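Local atomic coordinates of uncharacterized protein (Pectobacterium carotovorum, PDB entry 2PH0), a protein that probably carries haem in the cytosol during haem utilisation, as a dimeric member of the ChuX/HutX family. Residues B[15-20]-B[29-34]; B[39-44]-B[156-161]; B[46-51]-B[123-128]; B[56-61]-B[152-157]; B[87-92]-B[97-102]. All coordinates share one frame; numbering follows the deposited sequence.

Interaction 1: B[15-20]-B[29-34]; sequences GTLEDI and FAVVEA
Val-31 meets Ile-20 at about a right angle, the two side chains touching branch to branch: CG1 of Val-31 lies 3.9 Å from CG2 of Ile-20. The Val-31 branch that does this is anti to its own backbone N (chi1 179°), while the other methyl, CG2, is turned back to the main chain of helix 17-23 and rests 4.2 Å from Leu-17 O. One valine therefore touches both Leu-17 and Ile-20, about one turn apart. Leu-17 crosses Val-32 at a similar angle, its CD1 4.1 Å from Val-32 CG2, and its other methyl, CD2, comes within 4.3 Å of Val-31 CG1. The two helices, 17-23 and 28-33, are successive in the chain and form a small helical unit laid against the six-stranded sheet, where Val-32 also packs on Ala-109 and Ile-111; Ile-20 faces helix 5-10 through Leu-5, Leu-8 and Leu-9. At the start of helix 17-23 Thr-16 is the N-cap, its OG1 accepting from Asp-19 N at 3.2 Å and donating to Asp-19 OD2. All four residues that touch are buried and aliphatic, and no hydrogen bond crosses between the segments, so the contact depends on dispersion and on excluding water rather than on directional bonds.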
# COMPACT_ATOMS: atom_id res chain seq x y z
N GLY B 15 3.63 21.46 0.27
CA GLY B 15 3.41 20.44 -0.74
C GLY B 15 3.73 19.10 -0.11
O GLY B 15 3.81 19.02 1.11
N THR B 16 3.91 18.06 -0.91
CA THR B 16 4.24 16.75 -0.35
C THR B 16 5.74 16.73 -0.09
O THR B 16 6.52 17.34 -0.83
CB THR B 16 3.92 15.60 -1.32
OG1 THR B 16 4.74 15.73 -2.49
CG2 THR B 16 2.46 15.61 -1.70
N LEU B 17 6.14 16.02 0.95
CA LEU B 17 7.55 15.92 1.27
C LEU B 17 8.21 15.04 0.22
O LEU B 17 9.42 15.09 0.00
CB LEU B 17 7.74 15.34 2.68
CG LEU B 17 7.14 16.19 3.80
CD1 LEU B 17 7.37 15.52 5.14
CD2 LEU B 17 7.78 17.58 3.79
N GLU B 18 7.39 14.23 -0.45
CA GLU B 18 7.89 13.35 -1.50
C GLU B 18 8.50 14.15 -2.63
O GLU B 18 9.55 13.78 -3.16
CB GLU B 18 6.78 12.46 -2.06
CG GLU B 18 6.49 11.21 -1.26
CD GLU B 18 5.60 11.47 -0.07
OE1 GLU B 18 5.16 12.63 0.12
OE2 GLU B 18 5.35 10.50 0.68
N ASP B 19 7.83 15.23 -3.02
CA ASP B 19 8.33 16.08 -4.10
C ASP B 19 9.61 16.80 -3.70
O ASP B 19 10.48 17.06 -4.53
CB ASP B 19 7.27 17.09 -4.54
CG ASP B 19 6.07 16.42 -5.19
OD1 ASP B 19 6.26 15.43 -5.92
OD2 ASP B 19 4.93 16.90 -4.98
N ILE B 20 9.74 17.11 -2.41
CA ILE B 20 10.93 17.79 -1.93
C ILE B 20 12.10 16.81 -1.98
O ILE B 20 13.22 17.19 -2.30
CB ILE B 20 10.73 18.31 -0.50
CG1 ILE B 20 9.63 19.39 -0.50
CG2 ILE B 20 12.03 18.87 0.04
CD1 ILE B 20 9.18 19.84 0.87
N PHE B 29 13.14 9.91 4.00
CA PHE B 29 13.64 10.02 5.37
C PHE B 29 14.63 11.17 5.51
O PHE B 29 14.66 11.85 6.54
CB PHE B 29 14.32 8.74 5.85
CG PHE B 29 14.81 8.82 7.27
CD1 PHE B 29 13.89 8.94 8.32
CD2 PHE B 29 16.17 8.83 7.57
CE1 PHE B 29 14.33 9.07 9.64
CE2 PHE B 29 16.61 8.95 8.89
CZ PHE B 29 15.69 9.07 9.92
N ALA B 30 15.44 11.38 4.48
CA ALA B 30 16.43 12.45 4.50
C ALA B 30 15.71 13.79 4.69
O ALA B 30 16.14 14.64 5.48
CB ALA B 30 17.23 12.46 3.20
N VAL B 31 14.60 13.97 3.97
CA VAL B 31 13.82 15.19 4.08
C VAL B 31 13.21 15.33 5.47
O VAL B 31 13.29 16.39 6.09
CB VAL B 31 12.69 15.22 3.03
CG1 VAL B 31 11.87 16.48 3.17
CG2 VAL B 31 13.29 15.14 1.63
N VAL B 32 12.61 14.25 5.97
CA VAL B 32 11.98 14.28 7.29
C VAL B 32 12.97 14.56 8.42
O VAL B 32 12.67 15.30 9.36
CB VAL B 32 11.24 12.95 7.55
CG1 VAL B 32 10.73 12.88 8.99
CG2 VAL B 32 10.07 12.85 6.58
N GLU B 33 14.15 13.97 8.29
CA GLU B 33 15.23 14.12 9.26
C GLU B 33 15.70 15.58 9.32
O GLU B 33 16.28 16.02 10.31
CB GLU B 33 16.38 13.21 8.83
CG GLU B 33 17.62 13.23 9.69
CD GLU B 33 18.60 12.15 9.26
OE1 GLU B 33 19.05 12.17 8.09
OE2 GLU B 33 18.91 11.27 10.10
N ALA B 34 15.45 16.31 8.24
CA ALA B 34 15.85 17.71 8.14
C ALA B 34 14.77 18.70 8.56
O ALA B 34 15.00 19.90 8.58
CB ALA B 34 16.29 18.01 6.72

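Interaction 2: B[39-44]-B[156-161]; sequences QCTLAT and ALASEL
Ala-43 CB and Leu-161 CD2 make the closest approach between the two segments, 3.6 Å methyl to methyl. Two residues back along the strand, Thr-41 straddles Ala-158: its CG2 lies 3.7 Å from the carbonyl O of Ala-158, whereas OG1 and CB each stand 4.2 Å from Ala-158 CB. With OG1 beside the backbone N (chi1 -55°), CG2 falls anti to that nitrogen and reaches the carbonyl. A water joins the main chains next to these side chains, donating to Leu-42 O over a notably short 2.5 Å and to Leu-161 O at 3.0 Å. No direct hydrogen bond links the segments. The strand, 40-44, is an outermost one of the six-stranded antiparallel sheet within this chain, and the C-terminal helix 148-160 lies across the sheet face to which Thr-41 and Ala-43 point; Leu-42, turned the other way, packs on Phe-29 and Val-32 of helix 28-33. Further out, main-chain bonds from Thr-41 to Phe-110 and from Ala-43 to Ile-108 hold the strand in the sheet. Phe-110 also touches both Ala-158 and Leu-161, and Leu-161 packs as well on Gln-50 and Val-51 of helix 48-55.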
# COMPACT_ATOMS: atom_id res chain seq x y z
N GLN B 39 8.34 20.53 14.24
CA GLN B 39 7.40 19.84 13.37
C GLN B 39 7.65 18.34 13.29
O GLN B 39 6.85 17.60 12.71
CB GLN B 39 7.47 20.42 11.96
CG GLN B 39 7.00 21.85 11.81
CD GLN B 39 7.51 22.49 10.53
OE1 GLN B 39 7.57 21.84 9.49
NE2 GLN B 39 7.86 23.77 10.60
N CYS B 40 8.76 17.90 13.86
CA CYS B 40 9.10 16.48 13.77
C CYS B 40 9.87 15.90 14.94
O CYS B 40 10.81 16.50 15.46
CB CYS B 40 9.87 16.24 12.47
SG CYS B 40 10.34 14.52 12.15
N THR B 41 9.43 14.71 15.34
CA THR B 41 10.04 13.94 16.41
C THR B 41 10.36 12.59 15.78
O THR B 41 9.47 11.94 15.22
CB THR B 41 9.07 13.71 17.58
OG1 THR B 41 8.58 14.97 18.04
CG2 THR B 41 9.78 13.01 18.73
N LEU B 42 11.62 12.18 15.85
CA LEU B 42 12.05 10.90 15.27
C LEU B 42 12.26 9.81 16.31
O LEU B 42 12.58 10.07 17.46
CB LEU B 42 13.35 11.11 14.48
CG LEU B 42 13.30 12.16 13.37
CD1 LEU B 42 14.71 12.49 12.92
CD2 LEU B 42 12.46 11.64 12.21
N ALA B 43 12.09 8.56 15.88
CA ALA B 43 12.28 7.41 16.76
C ALA B 43 12.86 6.28 15.92
O ALA B 43 12.78 6.31 14.69
CB ALA B 43 10.94 7.00 17.38
N THR B 44 13.48 5.30 16.58
CA THR B 44 14.06 4.18 15.85
C THR B 44 12.97 3.16 15.53
O THR B 44 11.94 3.11 16.21
CB THR B 44 15.16 3.47 16.66
OG1 THR B 44 14.62 3.03 17.91
CG2 THR B 44 16.33 4.41 16.92
N ALA B 156 1.62 12.84 23.06
CA ALA B 156 2.07 12.10 24.24
C ALA B 156 3.02 10.98 23.84
O ALA B 156 4.07 10.79 24.44
CB ALA B 156 0.88 11.52 25.00
N LEU B 157 2.63 10.23 22.81
CA LEU B 157 3.44 9.13 22.33
C LEU B 157 4.76 9.65 21.78
O LEU B 157 5.83 9.11 22.11
CB LEU B 157 2.69 8.35 21.24
CG LEU B 157 3.41 7.18 20.57
CD1 LEU B 157 3.91 6.19 21.62
CD2 LEU B 157 2.45 6.50 19.62
N ALA B 158 4.71 10.69 20.95
CA ALA B 158 5.93 11.26 20.40
C ALA B 158 6.88 11.61 21.54
O ALA B 158 8.08 11.29 21.49
CB ALA B 158 5.61 12.51 19.58
N SER B 159 6.34 12.25 22.56
CA SER B 159 7.12 12.67 23.73
C SER B 159 7.77 11.54 24.51
O SER B 159 8.93 11.65 24.91
CB SER B 159 6.24 13.48 24.68
OG SER B 159 5.84 14.70 24.08
N GLU B 160 7.06 10.45 24.76
CA GLU B 160 7.68 9.37 25.52
C GLU B 160 8.72 8.61 24.70
O GLU B 160 9.52 7.86 25.26
CB GLU B 160 6.63 8.42 26.10
CG GLU B 160 5.73 7.72 25.11
CD GLU B 160 4.62 6.96 25.81
OE1 GLU B 160 3.83 7.60 26.53
OE2 GLU B 160 4.55 5.72 25.65
N LEU B 161 8.71 8.80 23.39
CA LEU B 161 9.68 8.14 22.53
C LEU B 161 10.98 8.95 22.50
O LEU B 161 12.00 8.49 21.98
CB LEU B 161 9.13 7.98 21.11
CG LEU B 161 8.48 6.63 20.80
CD1 LEU B 161 7.37 6.33 21.80
CD2 LEU B 161 7.93 6.65 19.39
O HOH W 1 13.61 9.45 19.65

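Interaction 3: B[46-51]-B[123-128]; sequences DRFDQV and VVFFNA
Phe-125 reaches from its strand to Phe-48 and Val-51 of the facing helix. Its CB leaves the strand on the side of the helix, and with CG anti to the carbonyl carbon (chi1 -60°) the ring runs toward the helix, with Phe-48 beside it and Val-51 ahead of its tip. CD1 is the first ring atom to touch, 3.5 Å from Phe-48 CD2 and 3.6 Å from Phe-48 CE2. CE1, next along the rim, keeps the same two partners, each at 3.7 Å. At the tip, CZ changes neighbour and meets Val-51 CG1 at 3.7 Å. The two phenylalanine side chains cross at about a right angle, and their rings pair obliquely, planes 69° apart and centroids 5.4 Å from each other. Val-51 CG1 also reaches Val-123, whose CG1 is 4.2 Å away, so one methyl bridges two residues that alternate along the strand on the same face. On the helix flank, Arg-47 holds Gln-50 OE1 side-on with NE and NH2. Phe-125 stacks in addition on Phe-134 of the adjacent strand 132-137, which Phe-48 touches as well. The start of helix 48-55 thus lies over strands 118-126 and 132-137 of the six-stranded sheet, with Val-123 also touching Phe-154 of helix 148-160.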
# COMPACT_ATOMS: atom_id res chain seq x y z
N ASP B 46 12.84 0.27 16.19
CA ASP B 46 12.74 -0.67 17.30
C ASP B 46 11.51 -0.44 18.17
O ASP B 46 11.11 -1.32 18.93
CB ASP B 46 14.01 -0.58 18.15
CG ASP B 46 14.15 -1.73 19.12
OD1 ASP B 46 14.20 -2.89 18.65
OD2 ASP B 46 14.21 -1.48 20.34
N ARG B 47 10.90 0.74 18.06
CA ARG B 47 9.72 1.07 18.86
C ARG B 47 8.42 0.78 18.11
O ARG B 47 7.34 1.14 18.56
CB ARG B 47 9.74 2.55 19.26
CG ARG B 47 11.01 3.00 19.99
CD ARG B 47 11.22 2.25 21.29
NE ARG B 47 10.33 2.69 22.36
CZ ARG B 47 10.55 3.75 23.13
NH1 ARG B 47 11.64 4.48 22.96
NH2 ARG B 47 9.69 4.07 24.09
N PHE B 48 8.53 0.11 16.96
CA PHE B 48 7.36 -0.19 16.14
C PHE B 48 6.14 -0.77 16.84
O PHE B 48 5.03 -0.27 16.67
CB PHE B 48 7.76 -1.11 14.98
CG PHE B 48 6.63 -1.46 14.06
CD1 PHE B 48 5.77 -2.53 14.35
CD2 PHE B 48 6.40 -0.71 12.91
CE1 PHE B 48 4.71 -2.84 13.50
CE2 PHE B 48 5.33 -1.01 12.06
CZ PHE B 48 4.49 -2.08 12.36
N ASP B 49 6.32 -1.83 17.62
CA ASP B 49 5.20 -2.46 18.30
C ASP B 49 4.53 -1.53 19.31
O ASP B 49 3.30 -1.52 19.44
CB ASP B 49 5.66 -3.74 19.00
CG ASP B 49 6.35 -4.70 18.06
OD1 ASP B 49 5.86 -4.85 16.92
OD2 ASP B 49 7.38 -5.29 18.45
N GLN B 50 5.34 -0.77 20.02
CA GLN B 50 4.83 0.17 21.01
C GLN B 50 3.96 1.20 20.29
O GLN B 50 2.86 1.52 20.72
CB GLN B 50 5.99 0.87 21.70
CG GLN B 50 5.60 1.78 22.85
CD GLN B 50 6.80 2.46 23.47
OE1 GLN B 50 7.80 1.82 23.76
NE2 GLN B 50 6.69 3.77 23.68
N VAL B 51 4.49 1.71 19.18
CA VAL B 51 3.79 2.71 18.38
C VAL B 51 2.50 2.18 17.76
O VAL B 51 1.44 2.78 17.89
CB VAL B 51 4.72 3.26 17.28
CG1 VAL B 51 3.92 4.12 16.28
CG2 VAL B 51 5.82 4.08 17.92
N VAL B 123 2.12 9.80 11.31
CA VAL B 123 3.17 8.94 11.85
C VAL B 123 3.66 8.20 10.62
O VAL B 123 2.90 7.47 9.98
CB VAL B 123 2.64 7.93 12.86
CG1 VAL B 123 3.80 7.09 13.38
CG2 VAL B 123 1.95 8.64 14.01
N VAL B 124 4.93 8.40 10.28
CA VAL B 124 5.50 7.77 9.10
C VAL B 124 6.50 6.68 9.46
O VAL B 124 7.38 6.89 10.28
CB VAL B 124 6.18 8.81 8.21
CG1 VAL B 124 6.64 8.18 6.91
CG2 VAL B 124 5.21 9.98 7.93
N PHE B 125 6.36 5.51 8.84
CA PHE B 125 7.24 4.37 9.08
C PHE B 125 8.15 4.20 7.88
O PHE B 125 7.69 4.05 6.75
CB PHE B 125 6.39 3.11 9.31
CG PHE B 125 5.45 3.21 10.48
CD1 PHE B 125 5.70 2.51 11.66
CD2 PHE B 125 4.31 4.01 10.41
CE1 PHE B 125 4.83 2.60 12.74
CE2 PHE B 125 3.43 4.11 11.49
CZ PHE B 125 3.69 3.40 12.66
N PHE B 126 9.46 4.22 8.13
CA PHE B 126 10.48 4.13 7.08
C PHE B 126 11.30 2.85 7.10
O PHE B 126 11.61 2.31 8.16
CB PHE B 126 11.48 5.28 7.22
CG PHE B 126 10.87 6.65 7.21
CD1 PHE B 126 10.76 7.37 6.02
CD2 PHE B 126 10.45 7.25 8.39
CE1 PHE B 126 10.24 8.66 6.01
CE2 PHE B 126 9.93 8.55 8.39
CZ PHE B 126 9.83 9.25 7.20
N ASN B 127 11.70 2.38 5.91
CA ASN B 127 12.54 1.20 5.81
C ASN B 127 14.00 1.67 5.77
O ASN B 127 14.28 2.86 5.89
CB ASN B 127 12.20 0.37 4.55
CG ASN B 127 12.36 1.16 3.26
OD1 ASN B 127 13.10 2.14 3.20
ND2 ASN B 127 11.69 0.70 2.21
N ALA B 128 14.93 0.73 5.60
CA ALA B 128 16.35 1.06 5.58
C ALA B 128 16.76 1.99 4.44
O ALA B 128 17.72 2.75 4.56
CB ALA B 128 17.19 -0.22 5.54

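Interaction 4: B[56-61]-B[152-157]; sequences ATWGEV and DAFRAL
The indole of Trp-58 takes Ala-153 CB over one face: the methyl carbon stands 3.8 Å from the centroid of the five-membered ring and 29° off its normal, a CH-pi contact. NE1 is the nearest ring atom to that methyl, at 3.4 Å. Phe-154 N lies above the same face, toward the rim. The six-membered part of the indole then reaches along the helix backbone. Its CH2 comes to 3.5 Å from Phe-154 CA and 4.0 Å from Phe-154 CB, and CZ2 lies 3.8 Å from Leu-157 CD2, which approaches obliquely. Against the phenyl ring the relation is different: Trp-58 CZ3 sits at the edge of Phe-154, near its plane, 4.1 Å from CD2. The Trp-58 CG, anti to the carbonyl carbon (chi1 -63°), carries the indole over to the helix so that its face meets Ala-153. Trp-58 belongs to the loop that leads from helix 48-55 into strand 60-66 of the six-stranded antiparallel sheet, and the partner residues lie on one side of the C-terminal helix 148-160; the aromatic side chain thus ties that connection to the helix packed on the sheet. No hydrogen bond joins the two segments directly, but Gln-150, in the preceding turn of the helix, donates through NE2 to the carbonyl oxygens of Trp-58 and Glu-60. The ring of Phe-154 continues inward from the loop, meeting Phe-110 edge-to-face and touching Ala-121 and Val-123 of strand 118-126. Leu-138 touches both Trp-58 and Phe-154.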
# COMPACT_ATOMS: atom_id res chain seq x y z
N ALA B 56 -3.47 1.86 17.58
CA ALA B 56 -4.60 0.95 17.45
C ALA B 56 -5.71 1.24 18.47
O ALA B 56 -6.76 0.61 18.44
CB ALA B 56 -4.13 -0.48 17.59
N THR B 57 -5.46 2.20 19.37
CA THR B 57 -6.45 2.56 20.39
C THR B 57 -6.99 3.98 20.18
O THR B 57 -7.79 4.46 20.98
CB THR B 57 -5.84 2.51 21.82
OG1 THR B 57 -4.88 3.56 21.98
CG2 THR B 57 -5.15 1.18 22.07
N TRP B 58 -6.57 4.63 19.10
CA TRP B 58 -6.98 6.01 18.81
C TRP B 58 -8.26 6.20 18.01
O TRP B 58 -8.64 7.33 17.73
CB TRP B 58 -5.86 6.75 18.07
CG TRP B 58 -4.60 6.91 18.85
CD1 TRP B 58 -4.38 6.56 20.14
CD2 TRP B 58 -3.37 7.45 18.36
NE1 TRP B 58 -3.09 6.83 20.50
CE2 TRP B 58 -2.44 7.38 19.42
CE3 TRP B 58 -2.95 7.98 17.13
CZ2 TRP B 58 -1.12 7.82 19.29
CZ3 TRP B 58 -1.64 8.42 17.00
CH2 TRP B 58 -0.74 8.34 18.07
N GLY B 59 -8.92 5.11 17.64
CA GLY B 59 -10.13 5.26 16.85
C GLY B 59 -9.77 5.31 15.38
O GLY B 59 -8.66 4.94 15.00
N GLU B 60 -10.69 5.78 14.54
CA GLU B 60 -10.45 5.84 13.11
C GLU B 60 -9.34 6.79 12.66
O GLU B 60 -9.30 7.96 13.04
CB GLU B 60 -11.75 6.21 12.38
CG GLU B 60 -11.64 6.24 10.87
CD GLU B 60 -13.00 6.34 10.20
OE1 GLU B 60 -13.75 5.34 10.23
OE2 GLU B 60 -13.32 7.42 9.65
N VAL B 61 -8.43 6.26 11.85
CA VAL B 61 -7.32 7.01 11.30
C VAL B 61 -7.28 6.67 9.81
O VAL B 61 -8.11 5.90 9.33
CB VAL B 61 -5.97 6.60 11.95
CG1 VAL B 61 -5.93 7.02 13.41
CG2 VAL B 61 -5.78 5.09 11.85
N ASP B 152 -3.70 14.94 21.22
CA ASP B 152 -3.10 14.77 22.54
C ASP B 152 -2.39 13.41 22.68
O ASP B 152 -1.29 13.35 23.18
CB ASP B 152 -4.16 14.92 23.65
CG ASP B 152 -4.76 16.31 23.70
OD1 ASP B 152 -4.06 17.28 23.34
OD2 ASP B 152 -5.93 16.44 24.12
N ALA B 153 -3.03 12.33 22.23
CA ALA B 153 -2.39 11.02 22.33
C ALA B 153 -1.16 10.95 21.43
O ALA B 153 -0.15 10.33 21.79
CB ALA B 153 -3.39 9.92 21.94
N PHE B 154 -1.25 11.57 20.26
CA PHE B 154 -0.16 11.62 19.28
C PHE B 154 1.03 12.35 19.88
O PHE B 154 2.17 11.88 19.81
CB PHE B 154 -0.67 12.32 18.01
CG PHE B 154 0.37 12.57 16.94
CD1 PHE B 154 1.29 13.61 17.05
CD2 PHE B 154 0.38 11.80 15.76
CE1 PHE B 154 2.19 13.89 16.01
CE2 PHE B 154 1.27 12.07 14.72
CZ PHE B 154 2.18 13.12 14.84
N ARG B 155 0.79 13.51 20.48
CA ARG B 155 1.90 14.24 21.08
C ARG B 155 2.47 13.52 22.30
O ARG B 155 3.67 13.56 22.53
CB ARG B 155 1.45 15.66 21.44
CG ARG B 155 1.17 16.51 20.20
CD ARG B 155 0.56 17.85 20.57
NE ARG B 155 0.40 18.70 19.41
CZ ARG B 155 -0.22 19.88 19.43
NH1 ARG B 155 -0.73 20.34 20.57
NH2 ARG B 155 -0.34 20.58 18.32
N ALA B 156 1.62 12.84 23.06
CA ALA B 156 2.07 12.10 24.24
C ALA B 156 3.02 10.98 23.84
O ALA B 156 4.07 10.79 24.44
CB ALA B 156 0.88 11.52 25.00
N LEU B 157 2.63 10.23 22.81
CA LEU B 157 3.44 9.13 22.33
C LEU B 157 4.76 9.65 21.78
O LEU B 157 5.83 9.11 22.11
CB LEU B 157 2.69 8.35 21.24
CG LEU B 157 3.41 7.18 20.57
CD1 LEU B 157 3.91 6.19 21.62
CD2 LEU B 157 2.45 6.50 19.62

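Interaction 5: B[87-92]-B[97-102]; sequences YFNLRG and SGHIRA
Tyr-87 OH accepts two hydrogen bonds from Arg-101, from NE and from NH2, both 2.9 Å long. The guanidinium grips it side-on, with the hydroxyl close to the guanidinium plane, and that plane is turned 77° from the tyrosine ring. A bend at chi3 of Arg-101 (-62°) brings the group back to the hydroxyl, while its CA lies over one face of the ring. On the same side of the sheet, His-99 ND1 donates to Asn-89 OD1 at 2.7 Å, the oxygen lying near the imidazole plane. Strands 87-90 and 96-101 form an antiparallel beta hairpin, the middle and, within this chain, one edge of a three-stranded sheet. Phe-88 and Ile-100 form a hydrogen-bonded pair: Phe-88 N gives to Ile-100 O at 2.8 Å, and Ile-100 N returns a bond to Phe-88 O at 2.9 Å. Leu-90 N donates to Gly-98 O at 2.9 Å; a water donates to Leu-90 O at 2.6 Å and, over a longer distance, to Gly-98 O. Gly-92 N, buried here, has no partner in the model. Phe-88, Leu-90 and Ile-100 point to the opposite face, toward Trp-52 of helix 48-55. Ser-97 OG bonds to Glu-73 of the second subunit, with whose strand Ser-97, His-99 and Ile-100 pair antiparallel, extending the sheet across the dimer interface.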
# COMPACT_ATOMS: atom_id res chain seq x y z
N TYR B 87 6.88 -11.87 10.41
CA TYR B 87 5.90 -10.87 10.03
C TYR B 87 4.95 -10.49 11.15
O TYR B 87 4.63 -11.31 12.02
CB TYR B 87 5.07 -11.34 8.83
CG TYR B 87 5.74 -11.10 7.50
CD1 TYR B 87 6.79 -11.91 7.07
CD2 TYR B 87 5.35 -10.03 6.69
CE1 TYR B 87 7.44 -11.67 5.86
CE2 TYR B 87 5.99 -9.77 5.48
CZ TYR B 87 7.03 -10.59 5.07
OH TYR B 87 7.68 -10.33 3.89
N PHE B 88 4.52 -9.23 11.14
CA PHE B 88 3.55 -8.72 12.09
C PHE B 88 2.25 -8.86 11.32
O PHE B 88 1.99 -8.13 10.36
CB PHE B 88 3.84 -7.24 12.41
CG PHE B 88 2.87 -6.62 13.38
CD1 PHE B 88 2.79 -7.05 14.70
CD2 PHE B 88 2.04 -5.57 12.97
CE1 PHE B 88 1.92 -6.45 15.61
CE2 PHE B 88 1.16 -4.96 13.87
CZ PHE B 88 1.10 -5.40 15.19
N ASN B 89 1.44 -9.84 11.71
CA ASN B 89 0.20 -10.13 11.02
C ASN B 89 -1.01 -9.44 11.64
O ASN B 89 -1.26 -9.58 12.84
CB ASN B 89 0.00 -11.65 10.99
CG ASN B 89 1.22 -12.37 10.44
OD1 ASN B 89 1.60 -12.17 9.29
ND2 ASN B 89 1.86 -13.18 11.28
N LEU B 90 -1.74 -8.70 10.82
CA LEU B 90 -2.91 -7.95 11.28
C LEU B 90 -4.19 -8.76 11.25
O LEU B 90 -4.41 -9.59 10.38
CB LEU B 90 -3.10 -6.70 10.41
CG LEU B 90 -1.86 -5.82 10.20
CD1 LEU B 90 -2.24 -4.60 9.38
CD2 LEU B 90 -1.30 -5.40 11.54
N ARG B 91 -5.04 -8.50 12.24
CA ARG B 91 -6.33 -9.17 12.31
C ARG B 91 -7.39 -8.07 12.32
O ARG B 91 -7.91 -7.69 13.37
CB ARG B 91 -6.41 -10.03 13.57
CG ARG B 91 -7.55 -11.04 13.52
CD ARG B 91 -7.40 -12.09 14.59
NE ARG B 91 -6.50 -13.17 14.20
CZ ARG B 91 -6.08 -14.11 15.05
NH1 ARG B 91 -6.46 -14.07 16.32
NH2 ARG B 91 -5.29 -15.08 14.63
N GLY B 92 -7.68 -7.57 11.13
CA GLY B 92 -8.66 -6.50 11.01
C GLY B 92 -10.07 -7.00 10.83
O GLY B 92 -10.30 -8.10 10.33
N SER B 97 -6.39 -5.14 6.56
CA SER B 97 -5.62 -6.26 7.08
C SER B 97 -4.27 -6.26 6.38
O SER B 97 -3.95 -5.33 5.63
CB SER B 97 -6.34 -7.59 6.87
OG SER B 97 -6.55 -7.86 5.49
N GLY B 98 -3.47 -7.29 6.62
CA GLY B 98 -2.17 -7.34 5.97
C GLY B 98 -1.06 -7.93 6.83
O GLY B 98 -1.29 -8.43 7.93
N HIS B 99 0.15 -7.82 6.30
CA HIS B 99 1.33 -8.37 6.96
C HIS B 99 2.47 -7.37 6.80
O HIS B 99 2.79 -6.97 5.69
CB HIS B 99 1.72 -9.68 6.27
CG HIS B 99 0.57 -10.63 6.12
ND1 HIS B 99 0.17 -11.47 7.14
CD2 HIS B 99 -0.29 -10.83 5.10
CE1 HIS B 99 -0.90 -12.14 6.75
NE2 HIS B 99 -1.20 -11.78 5.51
N ILE B 100 3.06 -6.97 7.92
CA ILE B 100 4.17 -6.01 7.89
C ILE B 100 5.46 -6.72 8.30
O ILE B 100 5.52 -7.33 9.37
CB ILE B 100 3.88 -4.83 8.83
CG1 ILE B 100 2.59 -4.13 8.38
CG2 ILE B 100 5.05 -3.86 8.86
CD1 ILE B 100 1.98 -3.18 9.40
N ARG B 101 6.48 -6.65 7.46
CA ARG B 101 7.75 -7.31 7.76
C ARG B 101 8.45 -6.66 8.94
O ARG B 101 8.78 -5.47 8.91
CB ARG B 101 8.66 -7.32 6.53
CG ARG B 101 9.93 -8.14 6.75
CD ARG B 101 10.80 -8.18 5.50
NE ARG B 101 10.12 -8.82 4.38
CZ ARG B 101 10.71 -9.15 3.24
NH1 ARG B 101 12.01 -8.92 3.07
NH2 ARG B 101 10.01 -9.72 2.26
N ALA B 102 8.68 -7.47 9.98
CA ALA B 102 9.29 -7.04 11.24
C ALA B 102 10.61 -6.27 11.18
O ALA B 102 10.75 -5.23 11.81
CB ALA B 102 9.44 -8.25 12.16
O HOH W 2 -3.58 -10.74 8.20

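Interactions 2, 3 and 4 lie on one face of the six-stranded sheet. Interactions 2 and 4 share helix 148-160, with centres about 12 Å apart, and interaction 3 joins them: Leu-161 CD2 lies 3.6 Å from Val-51 CG2, and Val-123 CG2 is 3.6 Å from Phe-154 CE2. Interaction 1 occupies the other face, where Val-32 CG1 is 3.6 Å from Cys-40 SG and Val-32 CG2 is 3.7 Å from Phe-126 CZ. Interaction 5 touches only interaction 3 of the others, through Phe-48, whose CE1 is 3.9 Å from Phe-88 CD2. Its centre is about 26 Å from that of interaction 1, across the chain. No haem is present among these contacts.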